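Local coordinates for suppressor protein MPT5 (Saccharomyces cerevisiae, PDB 5BZ1), which binds the 3'-UTRs of target mRNAs through its Pumilio-repeat domain and regulates their expression after transcription, including negative regulation of HO, at residues Thr20-Cys25 with Asp59-Tyr64; Arg26-Lys31 with Asn63-Lys68. All blocks are in the same frame, centred on the assembly; numbering follows the deposited sequence.

Contact 1 (Thr20-Cys25 with Asp59-Tyr64). With nucleotides of chain B.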
ATOM      1  N   THR A  20      32.278  12.590 -13.724  1.00 40.80           N
ATOM      2  CA  THR A  20      32.236  11.129 -13.767  1.00 40.85           C
ATOM      3  C   THR A  20      33.425  10.481 -13.061  1.00 46.60           C
ATOM      4  O   THR A  20      33.618   9.263 -13.143  1.00 44.87           O
ATOM      5  CB  THR A  20      32.177  10.607 -15.213  1.00 44.84           C
ATOM      6  OG1 THR A  20      33.346  11.031 -15.925  1.00 45.43           O
ATOM      7  CG2 THR A  20      30.936  11.134 -15.915  1.00 43.28           C
ATOM      8  N   ASP A  21      34.221  11.299 -12.381  1.00 45.40           N
ATOM      9  CA  ASP A  21      35.344  10.808 -11.590  1.00 44.76           C
ATOM     10  C   ASP A  21      34.963  10.910 -10.116  1.00 39.59           C
ATOM     11  O   ASP A  21      34.348  11.896  -9.713  1.00 42.34           O
ATOM     12  CB  ASP A  21      36.590  11.646 -11.876  1.00 44.36           C
ATOM     13  CG  ASP A  21      37.812  11.149 -11.133  1.00 52.40           C
ATOM     14  OD1 ASP A  21      38.144  11.730 -10.078  1.00 55.14           O
ATOM     15  OD2 ASP A  21      38.444  10.180 -11.607  1.00 60.73           O
ATOM     16  N   GLN A  22      35.312   9.905  -9.314  1.00 39.01           N
ATOM     17  CA  GLN A  22      34.895   9.890  -7.911  1.00 46.21           C
ATOM     18  C   GLN A  22      35.403  11.102  -7.140  1.00 44.93           C
ATOM     19  O   GLN A  22      34.635  11.787  -6.463  1.00 45.04           O
ATOM     20  CB  GLN A  22      35.348   8.618  -7.193  1.00 50.76           C
ATOM     21  CG  GLN A  22      34.879   8.575  -5.734  1.00 55.99           C
ATOM     22  CD  GLN A  22      35.529   7.478  -4.914  1.00 65.88           C
ATOM     23  OE1 GLN A  22      35.351   7.415  -3.697  1.00 68.07           O
ATOM     24  NE2 GLN A  22      36.285   6.609  -5.573  1.00 70.08           N
ATOM     25  N   PHE A  23      36.698  11.367  -7.245  1.00 47.32           N
ATOM     26  CA  PHE A  23      37.292  12.451  -6.481  1.00 51.54           C
ATOM     27  C   PHE A  23      37.073  13.811  -7.139  1.00 44.35           C
ATOM     28  O   PHE A  23      37.032  14.834  -6.456  1.00 47.04           O
ATOM     29  CB  PHE A  23      38.768  12.160  -6.210  1.00 60.37           C
ATOM     30  CG  PHE A  23      38.982  10.937  -5.365  1.00 73.16           C
ATOM     31  CD1 PHE A  23      39.026  11.037  -3.983  1.00 79.81           C
ATOM     32  CD2 PHE A  23      39.106   9.684  -5.950  1.00 79.80           C
ATOM     33  CE1 PHE A  23      39.210   9.914  -3.196  1.00 84.41           C
ATOM     34  CE2 PHE A  23      39.290   8.555  -5.169  1.00 83.45           C
ATOM     35  CZ  PHE A  23      39.342   8.671  -3.791  1.00 86.54           C
ATOM     36  N   GLY A  24      36.909  13.819  -8.459  1.00 39.50           N
ATOM     37  CA  GLY A  24      36.517  15.035  -9.145  1.00 39.49           C
ATOM     38  C   GLY A  24      35.126  15.443  -8.695  1.00 39.04           C
ATOM     39  O   GLY A  24      34.851  16.623  -8.458  1.00 36.52           O
ATOM     40  N   CYS A  25      34.252  14.451  -8.557  1.00 35.97           N
ATOM     41  CA  CYS A  25      32.872  14.688  -8.154  1.00 35.41           C
ATOM     42  C   CYS A  25      32.766  15.167  -6.706  1.00 33.24           C
ATOM     43  O   CYS A  25      32.005  16.094  -6.408  1.00 34.35           O
ATOM     44  CB  CYS A  25      32.047  13.420  -8.343  1.00 42.27           C
ATOM     45  SG  CYS A  25      30.292  13.675  -8.121  1.00 59.31           S
ATOM     46  N   ASP A  59      25.135   7.854 -13.873  1.00 30.45           N
ATOM     47  CA  ASP A  59      26.540   7.565 -13.596  1.00 30.16           C
ATOM     48  C   ASP A  59      26.780   7.241 -12.123  1.00 30.83           C
ATOM     49  O   ASP A  59      26.182   7.865 -11.244  1.00 29.44           O
ATOM     50  CB  ASP A  59      27.408   8.750 -14.023  1.00 28.51           C
ATOM     51  CG  ASP A  59      28.886   8.424 -14.013  1.00 33.44           C
ATOM     52  OD1 ASP A  59      29.379   7.873 -15.023  1.00 34.32           O
ATOM     53  OD2 ASP A  59      29.552   8.713 -12.996  1.00 30.54           O
ATOM     54  N   PRO A  60      27.653   6.251 -11.854  1.00 29.99           N
ATOM     55  CA  PRO A  60      27.987   5.815 -10.490  1.00 30.95           C
ATOM     56  C   PRO A  60      28.456   6.959  -9.594  1.00 35.60           C
ATOM     57  O   PRO A  60      28.224   6.910  -8.385  1.00 33.98           O
ATOM     58  CB  PRO A  60      29.139   4.835 -10.714  1.00 34.51           C
ATOM     59  CG  PRO A  60      28.889   4.273 -12.074  1.00 39.99           C
ATOM     60  CD  PRO A  60      28.300   5.407 -12.876  1.00 33.29           C
ATOM     61  N   PHE A  61      29.112   7.960 -10.179  1.00 29.84           N
ATOM     62  CA  PHE A  61      29.594   9.104  -9.419  1.00 31.57           C
ATOM     63  C   PHE A  61      28.849  10.381  -9.806  1.00 32.64           C
ATOM     64  O   PHE A  61      28.591  11.236  -8.956  1.00 30.16           O
ATOM     65  CB  PHE A  61      31.109   9.262  -9.598  1.00 33.05           C
ATOM     66  CG  PHE A  61      31.890   8.036  -9.211  1.00 37.22           C
ATOM     67  CD1 PHE A  61      31.934   7.619  -7.885  1.00 38.20           C
ATOM     68  CD2 PHE A  61      32.568   7.292 -10.169  1.00 39.89           C
ATOM     69  CE1 PHE A  61      32.641   6.482  -7.520  1.00 44.91           C
ATOM     70  CE2 PHE A  61      33.280   6.156  -9.811  1.00 44.51           C
ATOM     71  CZ  PHE A  61      33.317   5.751  -8.486  1.00 48.94           C
ATOM     72  N   GLY A  62      28.487  10.497 -11.082  1.00 33.18           N
ATOM     73  CA  GLY A  62      27.709  11.631 -11.561  1.00 29.48           C
ATOM     74  C   GLY A  62      26.379  11.824 -10.845  1.00 29.69           C
ATOM     75  O   GLY A  62      25.919  12.957 -10.670  1.00 30.66           O
ATOM     76  N   ASN A  63      25.761  10.724 -10.424  1.00 25.11           N
ATOM     77  CA  ASN A  63      24.471  10.801  -9.739  1.00 24.66           C
ATOM     78  C   ASN A  63      24.571  11.551  -8.411  1.00 27.15           C
ATOM     79  O   ASN A  63      23.622  12.218  -7.995  1.00 31.49           O
ATOM     80  CB  ASN A  63      23.853   9.407  -9.548  1.00 25.16           C
ATOM     81  CG  ASN A  63      24.365   8.692  -8.301  1.00 26.64           C
ATOM     82  OD1 ASN A  63      23.839   8.876  -7.198  1.00 27.57           O
ATOM     83  ND2 ASN A  63      25.380   7.853  -8.478  1.00 27.93           N
ATOM     84  N   TYR A  64      25.725  11.451  -7.755  1.00 28.83           N
ATOM     85  CA  TYR A  64      25.964  12.194  -6.524  1.00 32.60           C
ATOM     86  C   TYR A  64      26.048  13.701  -6.788  1.00 33.10           C
ATOM     87  O   TYR A  64      25.562  14.507  -5.990  1.00 28.75           O
ATOM     88  CB  TYR A  64      27.240  11.700  -5.829  1.00 35.25           C
ATOM     89  CG  TYR A  64      27.101  10.344  -5.165  1.00 34.80           C
ATOM     90  CD1 TYR A  64      26.411  10.203  -3.967  1.00 39.08           C
ATOM     91  CD2 TYR A  64      27.671   9.210  -5.728  1.00 37.64           C
ATOM     92  CE1 TYR A  64      26.285   8.968  -3.354  1.00 39.20           C
ATOM     93  CE2 TYR A  64      27.548   7.968  -5.123  1.00 38.04           C
ATOM     94  CZ  TYR A  64      26.857   7.854  -3.937  1.00 38.66           C
ATOM     95  OH  TYR A  64      26.733   6.625  -3.331  1.00 41.34           O
TER
ATOM     96  P     A B  10      28.810   2.682  -1.841  1.00 60.88           P
ATOM     97  OP1   A B  10      29.752   1.577  -1.531  1.00 67.00           O
ATOM     98  OP2   A B  10      28.088   3.364  -0.738  1.00 65.94           O
ATOM     99  O5'   A B  10      29.620   3.773  -2.671  1.00 60.14           O
ATOM    100  C5'   A B  10      30.046   3.502  -4.002  1.00 61.37           C
ATOM    101  C4'   A B  10      31.181   4.398  -4.426  1.00 68.02           C
ATOM    102  O4'   A B  10      30.710   5.774  -4.496  1.00 70.04           O
ATOM    103  C3'   A B  10      32.392   4.407  -3.493  1.00 74.08           C
ATOM    104  O3'   A B  10      33.581   4.553  -4.270  1.00 78.96           O
ATOM    105  C2'   A B  10      32.171   5.672  -2.669  1.00 77.89           C
ATOM    106  O2'   A B  10      33.344   6.226  -2.110  1.00 85.09           O
ATOM    107  C1'   A B  10      31.546   6.598  -3.707  1.00 74.32           C
ATOM    108  N9    A B  10      30.750   7.697  -3.148  1.00 67.94           N
ATOM    109  C8    A B  10      29.917   7.692  -2.057  1.00 63.74           C
ATOM    110  N7    A B  10      29.358   8.854  -1.822  1.00 63.46           N
ATOM    111  C5    A B  10      29.854   9.685  -2.820  1.00 60.74           C
ATOM    112  C6    A B  10      29.648  11.047  -3.127  1.00 57.04           C
ATOM    113  N6    A B  10      28.847  11.856  -2.430  1.00 60.89           N
ATOM    114  N1    A B  10      30.305  11.555  -4.196  1.00 52.59           N
ATOM    115  C2    A B  10      31.109  10.751  -4.903  1.00 57.22           C
ATOM    116  N3    A B  10      31.382   9.461  -4.712  1.00 61.15           N
ATOM    117  C4    A B  10      30.716   8.982  -3.644  1.00 62.91           C
ATOM    118  P     U B   9      23.450   3.030   0.109  1.00 61.14           P
ATOM    119  OP1   U B   9      23.373   4.461   0.508  1.00 69.65           O
ATOM    120  OP2   U B   9      22.213   2.308  -0.277  1.00 58.64           O
ATOM    121  O5'   U B   9      24.488   2.920  -1.094  1.00 65.09           O
ATOM    122  C5'   U B   9      24.711   1.697  -1.783  1.00 56.86           C
ATOM    123  C4'   U B   9      25.306   1.958  -3.140  1.00 51.68           C
ATOM    124  O4'   U B   9      24.336   2.660  -3.955  1.00 50.31           O
ATOM    125  C3'   U B   9      26.529   2.860  -3.138  1.00 53.40           C
ATOM    126  O3'   U B   9      27.724   2.137  -2.890  1.00 57.44           O
ATOM    127  C2'   U B   9      26.483   3.516  -4.515  1.00 57.88           C
ATOM    128  O2'   U B   9      27.060   2.673  -5.503  1.00 63.95           O
ATOM    129  C1'   U B   9      24.978   3.613  -4.770  1.00 49.27           C
ATOM    130  N1    U B   9      24.415   4.950  -4.461  1.00 45.69           N
ATOM    131  C2    U B   9      24.538   5.946  -5.418  1.00 42.32           C
ATOM    132  O2    U B   9      25.108   5.775  -6.482  1.00 45.77           O
ATOM    133  N3    U B   9      23.982   7.158  -5.082  1.00 43.90           N
ATOM    134  C4    U B   9      23.321   7.462  -3.910  1.00 45.20           C
ATOM    135  O4    U B   9      22.877   8.602  -3.752  1.00 41.95           O
ATOM    136  C5    U B   9      23.225   6.378  -2.975  1.00 45.89           C
ATOM    137  C6    U B   9      23.754   5.184  -3.274  1.00 47.29           C
TER
HETATM  138  O   HOH W   1      32.093   7.071 -13.991  1.00 44.57           O
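Gln22 lies on Phe61, and this is the tight part of the contact. Gln22 CB sits over one face of the Phe61 ring, 3.6 Å from its centroid, in a CH-pi contact. The amide plane of Gln22 runs parallel to the Phe61 ring, within 2°. CG of Gln22 is anti to the backbone N (chi1 -178°) and the chain runs on extended, which carries OE1 past the ring to the RNA. Gln22 OE1 accepts a hydrogen bond from O2' of A10 of chain B at 2.8 Å. Behind the ring, Cys25 CB and Phe61 CB pack at 4.4 Å.

The other end is looser and more exposed. Thr20 CG2 meets Asp59 OD1 at 3.7 Å, the two side chains crossing at about a right angle. A water lies between Thr20 O and Asp59 OD1. Asp59 OD2 accepts from Phe61 N and Gly62 N, which caps the start of helix 62-69.

Asp59 O takes a bond from Asn63 ND2 and helps orient that amide. Asn63 OD1 accepts from N3 of U9 of chain B at 2.7 Å, while ND2 donates to O2 of the same base. Tyr64 CB packs on Cys25 SG at 4.3 Å, and its ring lies between U9 and A10 of chain B, with U9 N3 3.1 Å above one face. With an alanine here, the two bases would probably lose the surface between them, and a gap would open there. A side chain stacked between successive bases is characteristic of the PUF RNA-binding surface, here where Pumilio repeats 1 and 2 meet.

Contact 2 (Arg26-Lys31 with Asn63-Lys68). With nucleotides of chain B.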
ATOM      1  N   ARG A  26      33.518  14.530  -5.812  1.00 31.71           N
ATOM      2  CA  ARG A  26      33.572  14.961  -4.417  1.00 39.70           C
ATOM      3  C   ARG A  26      34.110  16.385  -4.304  1.00 40.27           C
ATOM      4  O   ARG A  26      33.677  17.155  -3.448  1.00 44.12           O
ATOM      5  CB  ARG A  26      34.438  14.011  -3.586  1.00 44.19           C
ATOM      6  CG  ARG A  26      33.876  12.603  -3.454  1.00 48.63           C
ATOM      7  CD  ARG A  26      34.741  11.741  -2.546  1.00 55.93           C
ATOM      8  NE  ARG A  26      34.118  10.450  -2.268  1.00 56.08           N
ATOM      9  CZ  ARG A  26      33.185  10.258  -1.339  1.00 58.04           C
ATOM     10  NH1 ARG A  26      32.763  11.275  -0.598  1.00 56.61           N
ATOM     11  NH2 ARG A  26      32.672   9.051  -1.149  1.00 58.77           N
ATOM     12  N   PHE A  27      35.057  16.723  -5.176  1.00 35.83           N
ATOM     13  CA  PHE A  27      35.635  18.061  -5.221  1.00 37.51           C
ATOM     14  C   PHE A  27      34.582  19.094  -5.618  1.00 39.93           C
ATOM     15  O   PHE A  27      34.486  20.155  -5.006  1.00 42.15           O
ATOM     16  CB  PHE A  27      36.823  18.091  -6.192  1.00 37.30           C
ATOM     17  CG  PHE A  27      37.362  19.472  -6.469  1.00 40.45           C
ATOM     18  CD1 PHE A  27      38.160  20.126  -5.539  1.00 44.18           C
ATOM     19  CD2 PHE A  27      37.090  20.107  -7.674  1.00 43.49           C
ATOM     20  CE1 PHE A  27      38.666  21.399  -5.802  1.00 47.55           C
ATOM     21  CE2 PHE A  27      37.588  21.375  -7.944  1.00 45.63           C
ATOM     22  CZ  PHE A  27      38.377  22.021  -7.005  1.00 44.77           C
ATOM     23  N   LEU A  28      33.788  18.778  -6.638  1.00 36.92           N
ATOM     24  CA  LEU A  28      32.745  19.691  -7.100  1.00 35.20           C
ATOM     25  C   LEU A  28      31.651  19.881  -6.047  1.00 37.35           C
ATOM     26  O   LEU A  28      31.098  20.974  -5.901  1.00 37.27           O
ATOM     27  CB  LEU A  28      32.145  19.202  -8.417  1.00 31.19           C
ATOM     28  CG  LEU A  28      33.113  19.131  -9.597  1.00 33.27           C
ATOM     29  CD1 LEU A  28      32.417  18.594 -10.841  1.00 36.21           C
ATOM     30  CD2 LEU A  28      33.720  20.498  -9.872  1.00 33.94           C
ATOM     31  N   GLN A  29      31.347  18.813  -5.314  1.00 34.65           N
ATOM     32  CA  GLN A  29      30.362  18.875  -4.243  1.00 38.71           C
ATOM     33  C   GLN A  29      30.839  19.772  -3.107  1.00 38.58           C
ATOM     34  O   GLN A  29      30.060  20.546  -2.551  1.00 38.35           O
ATOM     35  CB  GLN A  29      30.062  17.473  -3.714  1.00 38.37           C
ATOM     36  CG  GLN A  29      29.356  16.567  -4.712  1.00 33.37           C
ATOM     37  CD  GLN A  29      29.271  15.136  -4.230  1.00 39.38           C
ATOM     38  OE1 GLN A  29      28.713  14.860  -3.169  1.00 43.31           O
ATOM     39  NE2 GLN A  29      29.835  14.216  -5.005  1.00 40.90           N
ATOM     40  N   LYS A  30      32.118  19.660  -2.765  1.00 40.15           N
ATOM     41  CA  LYS A  30      32.717  20.504  -1.736  1.00 46.89           C
ATOM     42  C   LYS A  30      32.675  21.973  -2.151  1.00 45.38           C
ATOM     43  O   LYS A  30      32.438  22.855  -1.324  1.00 46.35           O
ATOM     44  CB  LYS A  30      34.160  20.073  -1.457  1.00 46.60           C
ATOM     45  CG  LYS A  30      34.883  20.948  -0.447  1.00 57.31           C
ATOM     46  CD  LYS A  30      36.307  20.465  -0.198  1.00 67.01           C
ATOM     47  CE  LYS A  30      37.006  21.329   0.843  1.00 73.67           C
ATOM     48  NZ  LYS A  30      38.398  20.875   1.107  1.00 78.68           N
ATOM     49  N   LYS A  31      32.900  22.226  -3.436  1.00 42.85           N
ATOM     50  CA  LYS A  31      32.861  23.583  -3.969  1.00 38.69           C
ATOM     51  C   LYS A  31      31.448  24.158  -3.895  1.00 39.37           C
ATOM     52  O   LYS A  31      31.266  25.334  -3.575  1.00 33.12           O
ATOM     53  CB  LYS A  31      33.370  23.600  -5.409  1.00 35.74           C
ATOM     54  CG  LYS A  31      34.576  24.497  -5.625  1.00 51.46           C
ATOM     55  CD  LYS A  31      35.670  24.191  -4.617  1.00 57.91           C
ATOM     56  CE  LYS A  31      36.843  25.140  -4.776  1.00 63.50           C
ATOM     57  NZ  LYS A  31      37.912  24.851  -3.783  1.00 68.70           N
ATOM     58  N   ASN A  63      25.761  10.724 -10.424  1.00 25.11           N
ATOM     59  CA  ASN A  63      24.471  10.801  -9.739  1.00 24.66           C
ATOM     60  C   ASN A  63      24.571  11.551  -8.411  1.00 27.15           C
ATOM     61  O   ASN A  63      23.622  12.218  -7.995  1.00 31.49           O
ATOM     62  CB  ASN A  63      23.853   9.407  -9.548  1.00 25.16           C
ATOM     63  CG  ASN A  63      24.365   8.692  -8.301  1.00 26.64           C
ATOM     64  OD1 ASN A  63      23.839   8.876  -7.198  1.00 27.57           O
ATOM     65  ND2 ASN A  63      25.380   7.853  -8.478  1.00 27.93           N
ATOM     66  N   TYR A  64      25.725  11.451  -7.755  1.00 28.83           N
ATOM     67  CA  TYR A  64      25.964  12.194  -6.524  1.00 32.60           C
ATOM     68  C   TYR A  64      26.048  13.701  -6.788  1.00 33.10           C
ATOM     69  O   TYR A  64      25.562  14.507  -5.990  1.00 28.75           O
ATOM     70  CB  TYR A  64      27.240  11.700  -5.829  1.00 35.25           C
ATOM     71  CG  TYR A  64      27.101  10.344  -5.165  1.00 34.80           C
ATOM     72  CD1 TYR A  64      26.411  10.203  -3.967  1.00 39.08           C
ATOM     73  CD2 TYR A  64      27.671   9.210  -5.728  1.00 37.64           C
ATOM     74  CE1 TYR A  64      26.285   8.968  -3.354  1.00 39.20           C
ATOM     75  CE2 TYR A  64      27.548   7.968  -5.123  1.00 38.04           C
ATOM     76  CZ  TYR A  64      26.857   7.854  -3.937  1.00 38.66           C
ATOM     77  OH  TYR A  64      26.733   6.625  -3.331  1.00 41.34           O
ATOM     78  N   LEU A  65      26.670  14.081  -7.902  1.00 33.43           N
ATOM     79  CA  LEU A  65      26.770  15.495  -8.262  1.00 36.11           C
ATOM     80  C   LEU A  65      25.398  16.076  -8.595  1.00 34.66           C
ATOM     81  O   LEU A  65      25.041  17.157  -8.117  1.00 34.21           O
ATOM     82  CB  LEU A  65      27.728  15.710  -9.437  1.00 31.33           C
ATOM     83  CG  LEU A  65      27.871  17.175  -9.852  1.00 33.98           C
ATOM     84  CD1 LEU A  65      28.387  18.000  -8.689  1.00 33.98           C
ATOM     85  CD2 LEU A  65      28.780  17.341 -11.059  1.00 34.02           C
ATOM     86  N   VAL A  66      24.633  15.355  -9.412  1.00 30.01           N
ATOM     87  CA  VAL A  66      23.291  15.789  -9.792  1.00 32.60           C
ATOM     88  C   VAL A  66      22.414  16.026  -8.558  1.00 32.89           C
ATOM     89  O   VAL A  66      21.724  17.046  -8.461  1.00 33.61           O
ATOM     90  CB  VAL A  66      22.612  14.772 -10.734  1.00 32.65           C
ATOM     91  CG1 VAL A  66      21.161  15.142 -10.966  1.00 33.64           C
ATOM     92  CG2 VAL A  66      23.355  14.694 -12.063  1.00 30.17           C
ATOM     93  N   GLN A  67      22.457  15.090  -7.615  1.00 28.77           N
ATOM     94  CA  GLN A  67      21.695  15.218  -6.377  1.00 28.54           C
ATOM     95  C   GLN A  67      22.124  16.435  -5.559  1.00 30.60           C
ATOM     96  O   GLN A  67      21.281  17.160  -5.039  1.00 31.61           O
ATOM     97  CB  GLN A  67      21.825  13.951  -5.529  1.00 27.10           C
ATOM     98  CG  GLN A  67      21.089  12.736  -6.081  1.00 33.35           C
ATOM     99  CD  GLN A  67      21.217  11.529  -5.177  1.00 32.32           C
ATOM    100  OE1 GLN A  67      20.599  11.468  -4.114  1.00 37.15           O
ATOM    101  NE2 GLN A  67      22.031  10.565  -5.590  1.00 33.87           N
ATOM    102  N   LYS A  68      23.432  16.652  -5.443  1.00 33.85           N
ATOM    103  CA  LYS A  68      23.939  17.805  -4.705  1.00 35.43           C
ATOM    104  C   LYS A  68      23.473  19.089  -5.381  1.00 33.91           C
ATOM    105  O   LYS A  68      23.010  20.022  -4.723  1.00 34.46           O
ATOM    106  CB  LYS A  68      25.469  17.784  -4.639  1.00 36.90           C
ATOM    107  CG  LYS A  68      26.033  18.581  -3.471  1.00 36.79           C
ATOM    108  CD  LYS A  68      25.534  17.993  -2.156  1.00 45.18           C
ATOM    109  CE  LYS A  68      25.890  18.873  -0.981  1.00 54.73           C
ATOM    110  NZ  LYS A  68      25.803  18.113   0.294  1.00 60.86           N
TER
ATOM    111  P     A B  10      28.810   2.682  -1.841  1.00 60.88           P
ATOM    112  OP1   A B  10      29.752   1.577  -1.531  1.00 67.00           O
ATOM    113  OP2   A B  10      28.088   3.364  -0.738  1.00 65.94           O
ATOM    114  O5'   A B  10      29.620   3.773  -2.671  1.00 60.14           O
ATOM    115  C5'   A B  10      30.046   3.502  -4.002  1.00 61.37           C
ATOM    116  C4'   A B  10      31.181   4.398  -4.426  1.00 68.02           C
ATOM    117  O4'   A B  10      30.710   5.774  -4.496  1.00 70.04           O
ATOM    118  C3'   A B  10      32.392   4.407  -3.493  1.00 74.08           C
ATOM    119  O3'   A B  10      33.581   4.553  -4.270  1.00 78.96           O
ATOM    120  C2'   A B  10      32.171   5.672  -2.669  1.00 77.89           C
ATOM    121  O2'   A B  10      33.344   6.226  -2.110  1.00 85.09           O
ATOM    122  C1'   A B  10      31.546   6.598  -3.707  1.00 74.32           C
ATOM    123  N9    A B  10      30.750   7.697  -3.148  1.00 67.94           N
ATOM    124  C8    A B  10      29.917   7.692  -2.057  1.00 63.74           C
ATOM    125  N7    A B  10      29.358   8.854  -1.822  1.00 63.46           N
ATOM    126  C5    A B  10      29.854   9.685  -2.820  1.00 60.74           C
ATOM    127  C6    A B  10      29.648  11.047  -3.127  1.00 57.04           C
ATOM    128  N6    A B  10      28.847  11.856  -2.430  1.00 60.89           N
ATOM    129  N1    A B  10      30.305  11.555  -4.196  1.00 52.59           N
ATOM    130  C2    A B  10      31.109  10.751  -4.903  1.00 57.22           C
ATOM    131  N3    A B  10      31.382   9.461  -4.712  1.00 61.15           N
ATOM    132  C4    A B  10      30.716   8.982  -3.644  1.00 62.91           C
ATOM    133  P     U B   9      23.450   3.030   0.109  1.00 61.14           P
ATOM    134  OP1   U B   9      23.373   4.461   0.508  1.00 69.65           O
ATOM    135  OP2   U B   9      22.213   2.308  -0.277  1.00 58.64           O
ATOM    136  O5'   U B   9      24.488   2.920  -1.094  1.00 65.09           O
ATOM    137  C5'   U B   9      24.711   1.697  -1.783  1.00 56.86           C
ATOM    138  C4'   U B   9      25.306   1.958  -3.140  1.00 51.68           C
ATOM    139  O4'   U B   9      24.336   2.660  -3.955  1.00 50.31           O
ATOM    140  C3'   U B   9      26.529   2.860  -3.138  1.00 53.40           C
ATOM    141  O3'   U B   9      27.724   2.137  -2.890  1.00 57.44           O
ATOM    142  C2'   U B   9      26.483   3.516  -4.515  1.00 57.88           C
ATOM    143  O2'   U B   9      27.060   2.673  -5.503  1.00 63.95           O
ATOM    144  C1'   U B   9      24.978   3.613  -4.770  1.00 49.27           C
ATOM    145  N1    U B   9      24.415   4.950  -4.461  1.00 45.69           N
ATOM    146  C2    U B   9      24.538   5.946  -5.418  1.00 42.32           C
ATOM    147  O2    U B   9      25.108   5.775  -6.482  1.00 45.77           O
ATOM    148  N3    U B   9      23.982   7.158  -5.082  1.00 43.90           N
ATOM    149  C4    U B   9      23.321   7.462  -3.910  1.00 45.20           C
ATOM    150  O4    U B   9      22.877   8.602  -3.752  1.00 41.95           O
ATOM    151  C5    U B   9      23.225   6.378  -2.975  1.00 45.89           C
ATOM    152  C6    U B   9      23.754   5.184  -3.274  1.00 47.29           C
TER
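The adenine of A10 of chain B lies between two flat groups, the guanidinium of Arg26 on one face and the Tyr64 ring on the other. A10 C5 is 3.3 Å above the guanidinium plane, offset toward its rim. The same atom stands 3.4 Å from the plane of Tyr64, over the ring centre. At the edge of the guanidinium, in its plane, is A10 O2', which accepts from Arg26 NH2 at 3.1 Å. The Arg26 chain, extended from CG to NE, spans the base to reach that hydroxyl.

The edge of the adenine belongs to Gln29. Its NE2 donates to A10 N1 at 2.8 Å, and its OE1 accepts from A10 N6 in a nearly straight bond (174°). NE2 also has a weak bond to Cys25 O and rests against Tyr64 CB. On helix 62-69, Gln67 NE2 donates to U9 O4 of chain B at 2.8 Å.

Away from the RNA the helices touch through carbon. Segments 26-31 and 63-68 run nearly parallel, 10° apart, with axes 9.6 Å from each other. Leu28 CD1 meets Leu65 CD2 at 3.9 Å, and Met45 of helix 38-49 also packs on both leucines. Gln29 CG rests on Lys68 CB at 4.1 Å, while Lys68 NZ turns to a salt bridge with Glu33.

Gln29 thus offers one donor and one acceptor, matching N1 and N6 of adenine. Held this way round, in part by the weak bond to Cys25 O, the amide fits adenine; guanine, with donor and acceptor exchanged, would probably need it to flip and lose that bond.

Overall arrangement
Both contacts join helix 22-32 to helix 62-69, and so Pumilio repeat 1 to repeat 2. They share Asn63 and Tyr64, and their centres are 7 Å apart. Cys25 SG of contact 1 packs on Leu65 CB of contact 2 at 3.5 Å, so the seam is continuous. Contact 1 is a surface contact at the helix starts, with capping bonds, a water and a ring packed on the methylenes of a glutamine. Contact 2 lies further along the helices and is partly buried, with leucines meeting behind the RNA-facing side. Both hold the ribose O2' of A10 of chain B, through Gln22 and Arg26 respectively, while Gln29 in contact 2 reads the adenine edge.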